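Local coordinates for sensor protein (Shewanella oneidensis, PDB 3LIC) that probably senses an extracellular signal through its PDC-fold domain and relays it across the membrane as a putative histidine kinase of a two-component system, at residues E30-N35 / V165-D170. Sequence-based numbering, arbitrary orientation.
With EDO (1,2-ethanediol), chain B.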
loop_
_atom_site.group_PDB
_atom_site.type_symbol
_atom_site.label_atom_id
_atom_site.label_comp_id
_atom_site.label_asym_id
_atom_site.label_seq_id
_atom_site.Cartn_x
_atom_site.Cartn_y
_atom_site.Cartn_z
ATOM N N GLU A 30 5.565 8.308 -0.218
ATOM C CA GLU A 30 5.923 9.490 0.530
ATOM C C GLU A 30 4.853 10.582 0.372
ATOM O O GLU A 30 4.619 11.335 1.329
ATOM C CB GLU A 30 7.314 10.020 0.155
ATOM C CG GLU A 30 8.400 8.976 0.458
ATOM C CD GLU A 30 9.797 9.441 0.033
ATOM O OE1 GLU A 30 9.878 10.444 -0.700
ATOM O OE2 GLU A 30 10.809 8.792 0.420
ATOM N N HIS A 31 4.251 10.711 -0.825
ATOM C CA HIS A 31 3.153 11.670 -1.010
ATOM C C HIS A 31 1.972 11.347 -0.036
ATOM O O HIS A 31 1.413 12.208 0.612
ATOM C CB HIS A 31 2.694 11.656 -2.481
ATOM C CG HIS A 31 1.584 12.611 -2.766
ATOM N ND1 HIS A 31 0.661 12.414 -3.781
ATOM C CD2 HIS A 31 1.222 13.749 -2.141
ATOM C CE1 HIS A 31 -0.218 13.399 -3.780
ATOM N NE2 HIS A 31 0.111 14.232 -2.798
ATOM N N ALA A 32 1.615 10.078 0.069
ATOM C CA ALA A 32 0.517 9.632 0.948
ATOM C C ALA A 32 0.868 9.886 2.431
ATOM O O ALA A 32 0.041 10.361 3.201
ATOM C CB ALA A 32 0.252 8.130 0.722
ATOM N N GLN A 33 2.117 9.573 2.791
ATOM C CA GLN A 33 2.648 9.835 4.125
ATOM C C GLN A 33 2.526 11.290 4.491
ATOM O O GLN A 33 1.881 11.620 5.504
ATOM C CB GLN A 33 4.081 9.332 4.251
ATOM C CG GLN A 33 4.120 7.793 4.125
ATOM C CD GLN A 33 5.537 7.149 3.944
ATOM O OE1 GLN A 33 6.558 7.786 4.135
ATOM N NE2 GLN A 33 5.566 5.901 3.536
ATOM N N ALA A 34 3.125 12.143 3.671
ATOM C CA ALA A 34 3.150 13.588 3.885
ATOM C C ALA A 34 1.795 14.225 4.051
ATOM O O ALA A 34 1.602 15.074 4.939
ATOM C CB ALA A 34 3.853 14.275 2.739
ATOM N N ASN A 35 0.866 13.831 3.191
ATOM C CA ASN A 35 -0.515 14.296 3.287
ATOM C C ASN A 35 -1.314 13.845 4.506
ATOM O O ASN A 35 -2.061 14.602 5.075
ATOM C CB ASN A 35 -1.245 13.874 2.030
ATOM C CG ASN A 35 -1.117 14.918 0.944
ATOM O OD1 ASN A 35 -2.121 15.344 0.367
ATOM N ND2 ASN A 35 0.113 15.377 0.694
ATOM N N VAL A 165 -4.864 7.515 4.696
ATOM C CA VAL A 165 -4.986 7.602 3.232
ATOM C C VAL A 165 -4.949 6.119 2.799
ATOM O O VAL A 165 -4.149 5.315 3.343
ATOM C CB VAL A 165 -3.847 8.475 2.556
ATOM C CG1 VAL A 165 -3.987 8.545 1.081
ATOM C CG2 VAL A 165 -4.003 9.929 2.953
ATOM N N ASP A 166 -5.865 5.731 1.899
ATOM C CA ASP A 166 -5.894 4.392 1.291
ATOM C C ASP A 166 -5.335 4.462 -0.124
ATOM O O ASP A 166 -5.657 5.389 -0.904
ATOM C CB ASP A 166 -7.347 3.838 1.201
ATOM C CG ASP A 166 -8.011 3.698 2.561
ATOM O OD1 ASP A 166 -9.266 3.646 2.604
ATOM O OD2 ASP A 166 -7.271 3.619 3.586
ATOM N N LEU A 167 -4.535 3.452 -0.466
ATOM C CA LEU A 167 -4.059 3.295 -1.820
ATOM C C LEU A 167 -4.612 1.972 -2.362
ATOM O O LEU A 167 -4.349 0.920 -1.793
ATOM C CB LEU A 167 -2.526 3.255 -1.846
ATOM C CG LEU A 167 -1.769 4.495 -1.353
ATOM C CD1 LEU A 167 -0.265 4.160 -1.589
ATOM C CD2 LEU A 167 -2.158 5.769 -2.143
ATOM N N ALA A 168 -5.370 2.022 -3.461
ATOM C CA ALA A 168 -5.999 0.807 -4.001
ATOM C C ALA A 168 -4.918 -0.059 -4.660
ATOM O O ALA A 168 -4.150 0.451 -5.507
ATOM C CB ALA A 168 -7.072 1.194 -5.032
ATOM N N LEU A 169 -4.821 -1.344 -4.318
ATOM C CA LEU A 169 -3.743 -2.116 -4.932
ATOM C C LEU A 169 -3.894 -2.267 -6.405
ATOM O O LEU A 169 -2.873 -2.342 -7.103
ATOM C CB LEU A 169 -3.615 -3.534 -4.358
ATOM C CG LEU A 169 -3.473 -3.688 -2.854
ATOM C CD1 LEU A 169 -3.098 -5.148 -2.608
ATOM C CD2 LEU A 169 -2.479 -2.814 -2.217
ATOM N N ASP A 170 -5.125 -2.399 -6.902
ATOM C CA ASP A 170 -5.299 -2.541 -8.374
ATOM C C ASP A 170 -4.617 -1.435 -9.170
ATOM O O ASP A 170 -4.280 -1.611 -10.344
ATOM C CB ASP A 170 -6.791 -2.628 -8.792
ATOM C CG ASP A 170 -7.413 -4.005 -8.434
ATOM O OD1 ASP A 170 -6.654 -4.980 -8.105
ATOM O OD2 ASP A 170 -8.664 -4.123 -8.468
HETATM C C1 EDO B . -9.415 3.226 6.417
HETATM O O1 EDO B . -8.730 4.306 5.745
HETATM C C2 EDO B . -10.532 2.625 5.567
HETATM O O2 EDO B . -9.956 1.889 4.460
#
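Val165 turns CG1 anti to its backbone N (chi1 180°) and CG2 anti to its carbonyl carbon, presenting both methyls to Ala32 on the helix. CG1 lies 4.3 Å from Ala32 CB, while CG2 rests 4.1 Å from Ala32 O, a carbonyl that also accepts a hydrogen bond from Thr36 one turn on. Two residues along the strand, with CD1 anti to CA (chi2 -177°), Leu167 leaves its other branch, CD2, 4.4 Å from the same Ala32 CB. The alanine methyl is thus met by two branched side chains from one face of strand 161-168, and Trp132 of strand 131-137 also touches both Ala32 and Leu167.

Between Val165 and Leu167, Asp166 points away from the helix, from the opposite face of the strand. Its OD1 accepts a 2.6 Å hydrogen bond from O2 of a 1,2-ethanediol, probably a guest from the crystallisation liquor; a second bond, from O1 to OD2, is less sure because of a close neighbour of OD2. Tyr93 OH also bonds to OD1, and the diol reaches Tyr136 OH and Thr164 OG1, completing a polar cluster around it. With an alanine here, Tyr93 OH and the diol's O2 would probably be left without their shared acceptor, OD1.

No hydrogen bond joins the two segments; helix 2-46 meets the six-stranded antiparallel sheet here through apolar side chains, Ala32 O being the one polar atom they touch. Alternation along one strand separates a buried apolar face, where the small Ala32 allows close approach, from a polar face within the first PDC sensor domain, which holds a carboxylate among hydroxyl partners.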